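Local coordinates for hypothetical protein TTHA0179 (Thermus thermophilus, PDB 2DPW) that probably works as a nucleotidyltransferase with a MobA-like, GT-A type fold, although its substrate and biological role are not established, at residues Met1-Ile6 and Ala45-Val50; Pro49-Glu54 and Ala63-Asp68; Glu81-Arg86 and Leu151-Phe156; Arg32-Trp37 and Asp93-Thr98. All coordinates share one frame; numbering follows the deposited sequence.

Contact 1 (Met1-Ile6 and Ala45-Val50)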
loop_
_atom_site.group_PDB
_atom_site.type_symbol
_atom_site.label_atom_id
_atom_site.label_comp_id
_atom_site.label_asym_id
_atom_site.label_seq_id
_atom_site.Cartn_x
_atom_site.Cartn_y
_atom_site.Cartn_z
HETATM N N MSE A 1 -1.666 -24.396 2.766
HETATM C CA MSE A 1 -2.234 -23.544 1.682
HETATM C C MSE A 1 -1.739 -22.111 1.803
HETATM O O MSE A 1 -1.995 -21.448 2.806
HETATM C CB MSE A 1 -3.759 -23.555 1.746
HETATM C CG MSE A 1 -4.418 -22.774 0.607
HETATM SE SE MSE A 1 -6.359 -22.747 0.669
HETATM C CE MSE A 1 -6.775 -21.626 -0.832
ATOM N N ARG A 2 -1.042 -21.636 0.774
ATOM C CA ARG A 2 -0.502 -20.280 0.768
ATOM C C ARG A 2 -1.588 -19.211 0.754
ATOM O O ARG A 2 -2.510 -19.265 -0.063
ATOM C CB ARG A 2 0.392 -20.066 -0.453
ATOM C CG ARG A 2 1.465 -21.116 -0.656
ATOM C CD ARG A 2 2.108 -20.972 -2.034
ATOM N NE ARG A 2 2.891 -19.747 -2.136
ATOM C CZ ARG A 2 4.148 -19.619 -1.719
ATOM N NH1 ARG A 2 4.780 -20.648 -1.173
ATOM N NH2 ARG A 2 4.772 -18.456 -1.843
ATOM N N PRO A 3 -1.494 -18.228 1.671
ATOM C CA PRO A 3 -2.457 -17.130 1.762
ATOM C C PRO A 3 -2.294 -16.201 0.553
ATOM O O PRO A 3 -1.230 -16.149 -0.080
ATOM C CB PRO A 3 -2.072 -16.434 3.066
ATOM C CG PRO A 3 -1.498 -17.511 3.866
ATOM C CD PRO A 3 -0.629 -18.227 2.859
ATOM N N SER A 4 -3.345 -15.456 0.251
ATOM C CA SER A 4 -3.318 -14.570 -0.893
ATOM C C SER A 4 -2.731 -13.201 -0.664
ATOM O O SER A 4 -2.694 -12.686 0.447
ATOM C CB SER A 4 -4.721 -14.420 -1.463
ATOM O OG SER A 4 -5.140 -15.643 -2.028
ATOM N N ALA A 5 -2.266 -12.628 -1.760
ATOM C CA ALA A 5 -1.689 -11.304 -1.771
ATOM C C ALA A 5 -2.218 -10.693 -3.054
ATOM O O ALA A 5 -2.621 -11.419 -3.964
ATOM C CB ALA A 5 -0.187 -11.396 -1.820
ATOM N N ILE A 6 -2.256 -9.371 -3.135
ATOM C CA ILE A 6 -2.725 -8.740 -4.359
ATOM C C ILE A 6 -1.802 -7.609 -4.720
ATOM O O ILE A 6 -1.437 -6.788 -3.885
ATOM C CB ILE A 6 -4.156 -8.180 -4.237
ATOM C CG1 ILE A 6 -5.129 -9.311 -3.878
ATOM C CG2 ILE A 6 -4.543 -7.488 -5.546
ATOM C CD1 ILE A 6 -6.572 -8.889 -3.746
ATOM N N ALA A 45 7.717 -14.789 1.174
ATOM C CA ALA A 45 7.151 -14.849 2.514
ATOM C C ALA A 45 6.001 -15.856 2.614
ATOM O O ALA A 45 5.268 -15.876 3.600
ATOM C CB ALA A 45 6.704 -13.465 2.971
ATOM N N GLY A 46 5.857 -16.689 1.587
ATOM C CA GLY A 46 4.830 -17.717 1.595
ATOM C C GLY A 46 3.435 -17.376 1.103
ATOM O O GLY A 46 2.478 -18.079 1.439
ATOM N N LEU A 47 3.301 -16.328 0.298
ATOM C CA LEU A 47 1.988 -15.935 -0.203
ATOM C C LEU A 47 1.825 -16.201 -1.690
ATOM O O LEU A 47 2.803 -16.347 -2.418
ATOM C CB LEU A 47 1.759 -14.447 0.035
ATOM C CG LEU A 47 1.994 -13.906 1.439
ATOM C CD1 LEU A 47 1.938 -12.387 1.427
ATOM C CD2 LEU A 47 0.951 -14.470 2.363
ATOM N N SER A 48 0.573 -16.255 -2.126
ATOM C CA SER A 48 0.238 -16.457 -3.529
ATOM C C SER A 48 -0.311 -15.107 -4.022
ATOM O O SER A 48 -1.420 -14.722 -3.673
ATOM C CB SER A 48 -0.824 -17.546 -3.654
ATOM O OG SER A 48 -1.146 -17.799 -5.013
ATOM N N PRO A 49 0.470 -14.370 -4.831
ATOM C CA PRO A 49 0.085 -13.060 -5.366
ATOM C C PRO A 49 -0.831 -13.003 -6.575
ATOM O O PRO A 49 -0.570 -13.624 -7.602
ATOM C CB PRO A 49 1.427 -12.402 -5.695
ATOM C CG PRO A 49 2.443 -13.210 -4.954
ATOM C CD PRO A 49 1.903 -14.598 -5.057
ATOM N N VAL A 50 -1.904 -12.235 -6.451
ATOM C CA VAL A 50 -2.821 -12.032 -7.557
ATOM C C VAL A 50 -2.287 -10.726 -8.129
ATOM O O VAL A 50 -2.041 -9.778 -7.386
ATOM C CB VAL A 50 -4.269 -11.834 -7.085
ATOM C CG1 VAL A 50 -5.143 -11.428 -8.259
ATOM C CG2 VAL A 50 -4.796 -13.131 -6.485
#

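Contact 2 (Pro49-Glu54 and Ala63-Asp68)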
loop_
_atom_site.group_PDB
_atom_site.type_symbol
_atom_site.label_atom_id
_atom_site.label_comp_id
_atom_site.label_asym_id
_atom_site.label_seq_id
_atom_site.Cartn_x
_atom_site.Cartn_y
_atom_site.Cartn_z
ATOM N N PRO A 49 0.470 -14.370 -4.831
ATOM C CA PRO A 49 0.085 -13.060 -5.366
ATOM C C PRO A 49 -0.831 -13.003 -6.575
ATOM O O PRO A 49 -0.570 -13.624 -7.602
ATOM C CB PRO A 49 1.427 -12.402 -5.695
ATOM C CG PRO A 49 2.443 -13.210 -4.954
ATOM C CD PRO A 49 1.903 -14.598 -5.057
ATOM N N VAL A 50 -1.904 -12.235 -6.451
ATOM C CA VAL A 50 -2.821 -12.032 -7.557
ATOM C C VAL A 50 -2.287 -10.726 -8.129
ATOM O O VAL A 50 -2.041 -9.778 -7.386
ATOM C CB VAL A 50 -4.269 -11.834 -7.085
ATOM C CG1 VAL A 50 -5.143 -11.428 -8.259
ATOM C CG2 VAL A 50 -4.796 -13.131 -6.485
ATOM N N TYR A 51 -2.109 -10.681 -9.442
ATOM C CA TYR A 51 -1.566 -9.518 -10.121
ATOM C C TYR A 51 -2.570 -8.747 -10.968
ATOM O O TYR A 51 -3.106 -9.274 -11.941
ATOM C CB TYR A 51 -0.412 -9.962 -11.025
ATOM C CG TYR A 51 0.187 -8.840 -11.833
ATOM C CD1 TYR A 51 1.037 -7.909 -11.242
ATOM C CD2 TYR A 51 -0.140 -8.675 -13.175
ATOM C CE1 TYR A 51 1.543 -6.841 -11.965
ATOM C CE2 TYR A 51 0.358 -7.605 -13.909
ATOM C CZ TYR A 51 1.201 -6.691 -13.296
ATOM O OH TYR A 51 1.700 -5.632 -14.014
ATOM N N VAL A 52 -2.817 -7.490 -10.622
ATOM C CA VAL A 52 -3.731 -6.698 -11.432
ATOM C C VAL A 52 -2.914 -5.688 -12.246
ATOM O O VAL A 52 -2.259 -4.814 -11.695
ATOM C CB VAL A 52 -4.773 -5.978 -10.554
ATOM C CG1 VAL A 52 -5.960 -5.563 -11.402
ATOM C CG2 VAL A 52 -5.218 -6.896 -9.420
ATOM N N GLY A 53 -2.934 -5.836 -13.563
ATOM C CA GLY A 53 -2.179 -4.942 -14.425
ATOM C C GLY A 53 -1.773 -5.647 -15.711
ATOM O O GLY A 53 -2.240 -6.751 -15.989
ATOM N N GLU A 54 -0.912 -5.028 -16.506
ATOM C CA GLU A 54 -0.487 -5.651 -17.754
ATOM C C GLU A 54 0.627 -6.655 -17.492
ATOM O O GLU A 54 1.577 -6.364 -16.764
ATOM C CB GLU A 54 -0.003 -4.593 -18.731
ATOM C CG GLU A 54 0.174 -5.101 -20.138
ATOM C CD GLU A 54 0.887 -4.095 -21.019
ATOM O OE1 GLU A 54 0.477 -2.912 -21.029
ATOM O OE2 GLU A 54 1.858 -4.490 -21.700
ATOM N N ALA A 63 -0.028 -15.870 -9.385
ATOM C CA ALA A 63 -1.066 -16.891 -9.277
ATOM C C ALA A 63 -2.200 -16.652 -10.247
ATOM O O ALA A 63 -2.736 -17.586 -10.838
ATOM C CB ALA A 63 -1.606 -16.919 -7.887
ATOM N N LEU A 64 -2.576 -15.391 -10.391
ATOM C CA LEU A 64 -3.645 -15.007 -11.287
ATOM C C LEU A 64 -3.277 -13.622 -11.819
ATOM O O LEU A 64 -2.649 -12.822 -11.119
ATOM C CB LEU A 64 -4.983 -14.975 -10.522
ATOM C CG LEU A 64 -6.214 -14.575 -11.345
ATOM C CD1 LEU A 64 -6.566 -15.683 -12.307
ATOM C CD2 LEU A 64 -7.392 -14.280 -10.443
ATOM N N THR A 65 -3.675 -13.338 -13.053
ATOM C CA THR A 65 -3.362 -12.058 -13.662
ATOM C C THR A 65 -4.624 -11.390 -14.172
ATOM O O THR A 65 -5.062 -11.657 -15.284
ATOM C CB THR A 65 -2.411 -12.278 -14.820
ATOM O OG1 THR A 65 -1.618 -13.445 -14.546
ATOM C CG2 THR A 65 -1.500 -11.091 -15.003
ATOM N N LEU A 66 -5.225 -10.537 -13.352
ATOM C CA LEU A 66 -6.441 -9.834 -13.753
ATOM C C LEU A 66 -6.022 -8.571 -14.490
ATOM O O LEU A 66 -4.926 -8.058 -14.271
ATOM C CB LEU A 66 -7.285 -9.478 -12.520
ATOM C CG LEU A 66 -7.540 -10.697 -11.611
ATOM C CD1 LEU A 66 -8.089 -10.275 -10.272
ATOM C CD2 LEU A 66 -8.490 -11.660 -12.291
ATOM N N PRO A 67 -6.878 -8.069 -15.399
ATOM C CA PRO A 67 -6.598 -6.852 -16.177
ATOM C C PRO A 67 -6.775 -5.589 -15.341
ATOM O O PRO A 67 -6.997 -5.645 -14.127
ATOM C CB PRO A 67 -7.625 -6.919 -17.295
ATOM C CG PRO A 67 -8.803 -7.523 -16.598
ATOM C CD PRO A 67 -8.170 -8.653 -15.805
ATOM N N ASP A 68 -6.707 -4.446 -16.000
ATOM C CA ASP A 68 -6.848 -3.181 -15.307
ATOM C C ASP A 68 -8.241 -2.610 -15.486
ATOM O O ASP A 68 -8.711 -2.467 -16.611
ATOM C CB ASP A 68 -5.835 -2.187 -15.851
ATOM C CG ASP A 68 -5.682 -0.975 -14.970
ATOM O OD1 ASP A 68 -6.684 -0.546 -14.358
ATOM O OD2 ASP A 68 -4.554 -0.444 -14.896
#

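Contact 3 (Glu81-Arg86 and Leu151-Phe156)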
loop_
_atom_site.group_PDB
_atom_site.type_symbol
_atom_site.label_atom_id
_atom_site.label_comp_id
_atom_site.label_asym_id
_atom_site.label_seq_id
_atom_site.Cartn_x
_atom_site.Cartn_y
_atom_site.Cartn_z
ATOM N N GLU A 81 -12.498 -10.486 -5.486
ATOM C CA GLU A 81 -13.434 -11.512 -5.930
ATOM C C GLU A 81 -12.703 -12.847 -6.034
ATOM O O GLU A 81 -13.297 -13.911 -5.871
ATOM C CB GLU A 81 -14.015 -11.166 -7.308
ATOM C CG GLU A 81 -14.893 -9.920 -7.366
ATOM C CD GLU A 81 -15.509 -9.693 -8.748
ATOM O OE1 GLU A 81 -14.980 -10.233 -9.747
ATOM O OE2 GLU A 81 -16.520 -8.959 -8.835
ATOM N N HIS A 82 -11.401 -12.784 -6.297
ATOM C CA HIS A 82 -10.602 -13.991 -6.450
ATOM C C HIS A 82 -9.765 -14.417 -5.245
ATOM O O HIS A 82 -8.844 -15.213 -5.383
ATOM C CB HIS A 82 -9.691 -13.853 -7.674
ATOM C CG HIS A 82 -10.429 -13.613 -8.953
ATOM N ND1 HIS A 82 -10.924 -12.377 -9.308
ATOM C CD2 HIS A 82 -10.778 -14.460 -9.952
ATOM C CE1 HIS A 82 -11.547 -12.470 -10.471
ATOM N NE2 HIS A 82 -11.473 -13.725 -10.882
ATOM N N VAL A 83 -10.062 -13.906 -4.062
ATOM C CA VAL A 83 -9.279 -14.322 -2.907
ATOM C C VAL A 83 -10.161 -14.584 -1.698
ATOM O O VAL A 83 -11.358 -14.313 -1.726
ATOM C CB VAL A 83 -8.205 -13.266 -2.540
ATOM C CG1 VAL A 83 -7.348 -12.957 -3.750
ATOM C CG2 VAL A 83 -8.862 -12.003 -2.017
ATOM N N GLU A 84 -9.566 -15.124 -0.640
ATOM C CA GLU A 84 -10.303 -15.415 0.583
ATOM C C GLU A 84 -9.391 -15.237 1.792
ATOM O O GLU A 84 -8.167 -15.328 1.675
ATOM C CB GLU A 84 -10.843 -16.848 0.557
ATOM C CG GLU A 84 -11.872 -17.155 -0.551
ATOM C CD GLU A 84 -13.208 -16.426 -0.373
ATOM O OE1 GLU A 84 -13.677 -16.293 0.783
ATOM O OE2 GLU A 84 -13.797 -16.003 -1.393
ATOM N N GLY A 85 -9.995 -14.968 2.947
ATOM C CA GLY A 85 -9.241 -14.798 4.178
ATOM C C GLY A 85 -8.615 -13.439 4.385
ATOM O O GLY A 85 -9.195 -12.417 4.016
ATOM N N ARG A 86 -7.436 -13.422 5.003
ATOM C CA ARG A 86 -6.719 -12.174 5.236
ATOM C C ARG A 86 -5.761 -12.030 4.066
ATOM O O ARG A 86 -5.019 -12.961 3.759
ATOM C CB ARG A 86 -5.941 -12.222 6.545
ATOM C CG ARG A 86 -5.655 -10.845 7.109
ATOM C CD ARG A 86 -5.048 -10.880 8.513
ATOM N NE ARG A 86 -3.696 -11.439 8.509
ATOM C CZ ARG A 86 -2.853 -11.382 9.538
ATOM N NH1 ARG A 86 -3.218 -10.782 10.666
ATOM N NH2 ARG A 86 -1.644 -11.923 9.439
ATOM N N LEU A 151 -5.671 -6.750 4.608
ATOM C CA LEU A 151 -7.123 -6.799 4.774
ATOM C C LEU A 151 -7.735 -8.138 5.093
ATOM O O LEU A 151 -7.263 -9.188 4.661
ATOM C CB LEU A 151 -7.844 -6.325 3.512
ATOM C CG LEU A 151 -7.535 -4.997 2.845
ATOM C CD1 LEU A 151 -8.351 -4.944 1.577
ATOM C CD2 LEU A 151 -7.834 -3.811 3.783
ATOM N N ASP A 152 -8.825 -8.079 5.842
ATOM C CA ASP A 152 -9.581 -9.267 6.144
ATOM C C ASP A 152 -10.740 -9.098 5.167
ATOM O O ASP A 152 -11.710 -8.405 5.470
ATOM C CB ASP A 152 -10.099 -9.235 7.563
ATOM C CG ASP A 152 -10.784 -10.508 7.928
ATOM O OD1 ASP A 152 -10.073 -11.489 8.231
ATOM O OD2 ASP A 152 -12.031 -10.545 7.879
ATOM N N LYS A 153 -10.594 -9.689 3.979
ATOM C CA LYS A 153 -11.596 -9.611 2.909
ATOM C C LYS A 153 -13.004 -9.605 3.486
ATOM O O LYS A 153 -13.783 -8.676 3.247
ATOM C CB LYS A 153 -11.501 -10.807 1.959
ATOM C CG LYS A 153 -12.664 -10.834 0.968
ATOM C CD LYS A 153 -12.579 -11.971 -0.026
ATOM C CE LYS A 153 -13.739 -11.906 -1.001
ATOM N NZ LYS A 153 -13.784 -13.053 -1.931
ATOM N N SER A 154 -13.321 -10.671 4.222
ATOM C CA SER A 154 -14.613 -10.866 4.857
ATOM C C SER A 154 -15.037 -9.732 5.751
ATOM O O SER A 154 -16.195 -9.360 5.727
ATOM C CB SER A 154 -14.565 -12.119 5.695
ATOM O OG SER A 154 -13.282 -12.292 6.286
ATOM N N LEU A 155 -14.136 -9.197 6.569
ATOM C CA LEU A 155 -14.530 -8.100 7.458
ATOM C C LEU A 155 -14.688 -6.805 6.681
ATOM O O LEU A 155 -15.564 -5.977 6.933
ATOM C CB LEU A 155 -13.474 -7.888 8.532
ATOM C CG LEU A 155 -13.303 -8.906 9.651
ATOM C CD1 LEU A 155 -12.082 -8.572 10.501
ATOM C CD2 LEU A 155 -14.549 -8.893 10.480
ATOM N N PHE A 156 -13.798 -6.638 5.727
ATOM C CA PHE A 156 -13.779 -5.449 4.913
ATOM C C PHE A 156 -14.961 -5.362 3.971
ATOM O O PHE A 156 -15.513 -4.287 3.752
ATOM C CB PHE A 156 -12.489 -5.407 4.115
ATOM C CG PHE A 156 -12.136 -4.046 3.649
ATOM C CD1 PHE A 156 -12.046 -2.999 4.565
ATOM C CD2 PHE A 156 -11.900 -3.793 2.303
ATOM C CE1 PHE A 156 -11.734 -1.717 4.149
ATOM C CE2 PHE A 156 -11.583 -2.514 1.871
ATOM C CZ PHE A 156 -11.500 -1.470 2.800
#

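Contact 4 (Arg32-Trp37 and Asp93-Thr98)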
loop_
_atom_site.group_PDB
_atom_site.type_symbol
_atom_site.label_atom_id
_atom_site.label_comp_id
_atom_site.label_asym_id
_atom_site.label_seq_id
_atom_site.Cartn_x
_atom_site.Cartn_y
_atom_site.Cartn_z
ATOM N N ARG A 32 15.212 -6.198 -13.839
ATOM C CA ARG A 32 13.906 -6.769 -14.135
ATOM C C ARG A 32 12.767 -5.775 -14.028
ATOM O O ARG A 32 12.884 -4.716 -13.392
ATOM C CB ARG A 32 13.587 -7.919 -13.183
ATOM C CG ARG A 32 14.728 -8.871 -12.936
ATOM C CD ARG A 32 14.473 -9.711 -11.696
ATOM N NE ARG A 32 13.373 -10.651 -11.876
ATOM C CZ ARG A 32 13.007 -11.535 -10.953
ATOM N NH1 ARG A 32 11.994 -12.354 -11.183
ATOM N NH2 ARG A 32 13.660 -11.598 -9.800
ATOM N N PRO A 33 11.632 -6.118 -14.656
ATOM C CA PRO A 33 10.488 -5.216 -14.578
ATOM C C PRO A 33 10.237 -5.083 -13.083
ATOM O O PRO A 33 9.928 -6.058 -12.393
ATOM C CB PRO A 33 9.391 -5.995 -15.279
ATOM C CG PRO A 33 10.153 -6.744 -16.334
ATOM C CD PRO A 33 11.371 -7.235 -15.582
HETATM N N MSE A 34 10.438 -3.871 -12.599
HETATM C CA MSE A 34 10.257 -3.477 -11.208
HETATM C C MSE A 34 9.359 -4.324 -10.286
HETATM O O MSE A 34 9.762 -4.697 -9.181
HETATM C CB MSE A 34 9.741 -2.049 -11.225
HETATM C CG MSE A 34 9.553 -1.439 -9.883
HETATM SE SE MSE A 34 8.851 0.301 -10.155
HETATM C CE MSE A 34 10.487 1.209 -10.613
ATOM N N VAL A 35 8.138 -4.598 -10.734
ATOM C CA VAL A 35 7.176 -5.346 -9.941
ATOM C C VAL A 35 7.568 -6.779 -9.582
ATOM O O VAL A 35 7.068 -7.339 -8.598
ATOM C CB VAL A 35 5.810 -5.368 -10.649
ATOM C CG1 VAL A 35 5.914 -6.199 -11.901
ATOM C CG2 VAL A 35 4.718 -5.902 -9.703
ATOM N N GLU A 36 8.463 -7.377 -10.361
ATOM C CA GLU A 36 8.875 -8.755 -10.081
ATOM C C GLU A 36 9.623 -8.873 -8.760
ATOM O O GLU A 36 9.658 -9.951 -8.153
ATOM C CB GLU A 36 9.732 -9.309 -11.216
ATOM C CG GLU A 36 8.978 -9.373 -12.528
ATOM C CD GLU A 36 9.788 -9.991 -13.649
ATOM O OE1 GLU A 36 11.034 -10.082 -13.506
ATOM O OE2 GLU A 36 9.173 -10.377 -14.674
ATOM N N TRP A 37 10.225 -7.765 -8.325
ATOM C CA TRP A 37 10.945 -7.738 -7.059
ATOM C C TRP A 37 9.890 -7.876 -5.976
ATOM O O TRP A 37 10.099 -8.524 -4.952
ATOM C CB TRP A 37 11.712 -6.420 -6.904
ATOM C CG TRP A 37 12.772 -6.243 -7.954
ATOM C CD1 TRP A 37 12.812 -5.296 -8.935
ATOM C CD2 TRP A 37 13.922 -7.070 -8.150
ATOM N NE1 TRP A 37 13.916 -5.478 -9.732
ATOM C CE2 TRP A 37 14.618 -6.559 -9.271
ATOM C CE3 TRP A 37 14.437 -8.191 -7.485
ATOM C CZ2 TRP A 37 15.800 -7.138 -9.747
ATOM C CZ3 TRP A 37 15.607 -8.763 -7.956
ATOM C CH2 TRP A 37 16.278 -8.233 -9.076
ATOM N N ASP A 93 5.248 -0.845 -7.333
ATOM C CA ASP A 93 6.385 0.062 -7.484
ATOM C C ASP A 93 7.268 0.233 -6.252
ATOM O O ASP A 93 7.848 1.298 -6.031
ATOM C CB ASP A 93 5.894 1.430 -7.940
ATOM C CG ASP A 93 5.141 2.159 -6.862
ATOM O OD1 ASP A 93 4.508 1.476 -6.025
ATOM O OD2 ASP A 93 5.177 3.409 -6.861
ATOM N N ILE A 94 7.350 -0.808 -5.435
ATOM C CA ILE A 94 8.202 -0.777 -4.262
ATOM C C ILE A 94 9.124 -1.974 -4.436
ATOM O O ILE A 94 8.986 -2.983 -3.753
ATOM C CB ILE A 94 7.401 -0.901 -2.941
ATOM C CG1 ILE A 94 6.232 -1.884 -3.110
ATOM C CG2 ILE A 94 6.947 0.489 -2.486
ATOM C CD1 ILE A 94 5.526 -2.255 -1.796
ATOM N N PRO A 95 10.078 -1.866 -5.375
ATOM C CA PRO A 95 11.071 -2.882 -5.727
ATOM C C PRO A 95 12.043 -3.280 -4.613
ATOM O O PRO A 95 12.724 -4.300 -4.725
ATOM C CB PRO A 95 11.783 -2.250 -6.918
ATOM C CG PRO A 95 11.787 -0.813 -6.548
ATOM C CD PRO A 95 10.361 -0.612 -6.098
ATOM N N HIS A 96 12.112 -2.481 -3.552
ATOM C CA HIS A 96 12.999 -2.784 -2.438
ATOM C C HIS A 96 12.325 -3.704 -1.432
ATOM O O HIS A 96 12.951 -4.126 -0.458
ATOM C CB HIS A 96 13.428 -1.506 -1.716
ATOM C CG HIS A 96 14.193 -0.553 -2.574
ATOM N ND1 HIS A 96 13.622 0.569 -3.135
ATOM C CD2 HIS A 96 15.484 -0.561 -2.985
ATOM C CE1 HIS A 96 14.524 1.211 -3.851
ATOM N NE2 HIS A 96 15.665 0.544 -3.776
ATOM N N LEU A 97 11.050 -4.005 -1.664
ATOM C CA LEU A 97 10.301 -4.867 -0.761
ATOM C C LEU A 97 11.011 -6.203 -0.533
ATOM O O LEU A 97 11.431 -6.867 -1.480
ATOM C CB LEU A 97 8.888 -5.117 -1.300
ATOM C CG LEU A 97 7.952 -5.896 -0.352
ATOM C CD1 LEU A 97 7.514 -5.009 0.801
ATOM C CD2 LEU A 97 6.739 -6.393 -1.121
ATOM N N THR A 98 11.128 -6.587 0.737
ATOM C CA THR A 98 11.787 -7.828 1.135
ATOM C C THR A 98 10.845 -8.765 1.878
ATOM O O THR A 98 9.841 -8.334 2.439
ATOM C CB THR A 98 12.965 -7.552 2.071
ATOM O OG1 THR A 98 12.479 -6.990 3.291
ATOM C CG2 THR A 98 13.909 -6.588 1.451
#

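Contact 1 (Met1-Ile6 and Ala45-Val50)
Leu-47 and Ala-5 form the apolar centre of this contact, the methyl CB of Ala-5 lying 4.0 Å from CD1 of Leu-47. CG of Leu-47 stands anti to the carbonyl carbon (chi1 -51°), beside the backbone N, which keeps both methyls near the first strand: CD2 reaches CB of Pro-3 at 3.7 Å, the two side chains crossing at about a right angle. Across the sheet, on the face of Ser-4, Ile-6 and Val-50 lie side by side and point the same way. Between these faces the strands pair in parallel. Ser-48 N donates to Pro-3 O (2.7 Å), Ser-48 O accepts from Ala-5 N (3.0 Å), and Val-50 N donates to Ala-5 O (2.7 Å). At the polar edge Arg-2 bends so that NH2 meets Leu-47 O at 2.9 Å, near the guanidinium plane, while Gly-46 C sits over one face; NH2 also bonds Tyr-43 O. Gly-46, with positive phi, is the C-prime residue of the Schellman motif ending helix 35-44. The connection between parallel neighbours 4-8 and 48-52, which includes that helix, forms a beta-alpha-beta crossover; the helix covers Ala-5 and Pro-49, helix 99-108 packs on Leu-47, and helix 72-81 covers Ile-6 and Val-50.

Contact 2 (Pro49-Glu54 and Ala63-Asp68)
Tyr-51 N donates to Leu-64 O at 2.8 Å between these two parallel strands. Ala-63 N donates to Pro-49 O (2.9 Å) at one end, and Gly-53 N to Leu-66 O (3.1 Å) at the other; between them the return bond from Leu-66 N to Tyr-51 O is weak. A further bond, within the segment 49-54, fixes the aromatic side chain: Tyr-51 OH donates to Glu-54 O at 2.8 Å, coming from above the carbonyl plane. With CG anti to the backbone N (chi1 177°), the ring lies along the strand and its hydroxyl passes beside Gly-53, where a CB would collide with it. The ring meets the neighbouring strand by its edge, CD2 lying 3.3 Å from the methyl CG2 of Thr-65. A phenylalanine in place of Tyr-51 would probably leave Glu-54 O without its hydroxyl partner and the loop after the strand less firmly held. On the opposite face the branched chains cross obliquely, CG1 of Val-50 lying 3.7 Å from CD1 of Leu-66, and helix 72-81 packs on Val-52 and Leu-66. Past the strand, Asp-68 accepts from Gly-11 N through OD2 and from Gly-70 N and Asn-75 ND2 through OD1. The chemistry is thus divided: main-chain bonds set the register, aliphatic groups pack on the face of Val-50 and Leu-66, a tyrosine ring with a bonded hydroxyl meets a threonine methyl on the other, and a carboxylate ties the strand end to the glycine-rich segment that in related enzymes binds the nucleotide.

Contact 3 (Glu81-Arg86 and Leu151-Phe156)
Lys-153 stretches across Val-83 and Glu-84 as an extended rod, and the other groups are arranged around its length. CG stands anti to the backbone N (chi1 172°) and every later torsion is also extended, which carries the ammonium over the loop at 83-85. There NZ bonds Val-83 O at 2.7 Å, nearly along the C=O axis. The Glu-84 side chain starts away from the lysine but bends at its second torsion (chi2 -68°), bringing the carboxylate back obliquely across the rod; OE2 forms a salt bridge with NZ at 3.0 Å and is approached from above the carboxylate plane. Leu-80 O, near the end of helix 72-81, is a third acceptor for NZ, so the positive charge probably suits the carbonyl-rich end of that helix. Midway along, CD of Lys-153 rests 4.2 Å from CG2 of Val-83. A leucine in place of Lys-153 would probably leave Glu-84 without its counter-charge, the carbonyls of Val-83 and Leu-80 without this donor, and the loop less firmly held. At the root of the rod Lys-153 N gives a weak bond to Gly-85 O. Arg-86 takes another course: its CG passes 3.4 Å from Leu-151 O, and its far end turns away to donate to Leu-106 O. Arg-86 and Asp-152 form an antiparallel, non-hydrogen-bonded pair, with Asp-152 at the N-cap position of helix 153-156. Here strand 148-152 runs antiparallel to strand 86-91, where the parallel part of the mixed sheet gives way to antiparallel pairing, consistent with the GT-A nucleotidyltransferase fold.

Contact 4 (Arg32-Trp37 and Asp93-Thr98)
Asp-93, whose CB packs against Met-34, has each carboxylate oxygen held by its own partner outside the two segments: OD2 forms a salt bridge with Lys-24, and OD1 is hydrogen-bonded to the hydroxyl of Thr-91. The segments share no hydrogen bond, and apolar contacts join them. Met-34, a selenomethionine, keeps CG anti to the backbone N (chi1 -177°), then bends at its third torsion; SE comes to 3.6 Å from CA of Asp-93, alongside its side chain. Nearer the backbone, CG of Met-34 lies 3.8 Å from CB of Pro-95. That proline carbon serves two partners, since CD1 of Trp-37 is likewise 3.8 Å from it, the two side chains crossing at about a right angle. The rotation of the indole is fixed by NE1, which bonds Tyr-29 O, and one of its faces carries CD of Arg-32, 3.4 Å above the plane toward the rim. Arg-32 in turn pairs with Glu-36, NE to OE1 at 2.9 Å. Within the fold, the start of helix 35-44 leans on the loop joining strand 86-91 to helix 99-108, next to strand 28-29.

In the fold
Contacts 1 to 3 reach one sheet, and contact 4 joins a helix start to a loop beyond it. Contacts 1 and 2 share Pro-49 and Val-50, their centres about 13 Å apart, so strand 48-52 is paired on both edges. Contact 3 lies about 12 Å from contact 1, centre to centre, and the two meet where CG1 of Val-83 packs 3.7 Å from CG2 of Val-50; His-82 likewise touches Leu-64 and Leu-66 of contact 2. Contact 4 is remote from contact 3, centres about 24 Å apart, but touches contact 2 (centres about 15 Å apart) through Val-35 and Tyr-51. By analogy with related enzymes, the Gly-11 loop held by Asp-68 of contact 2 would border the nucleotide site, though no nucleotide is bound to define the rest.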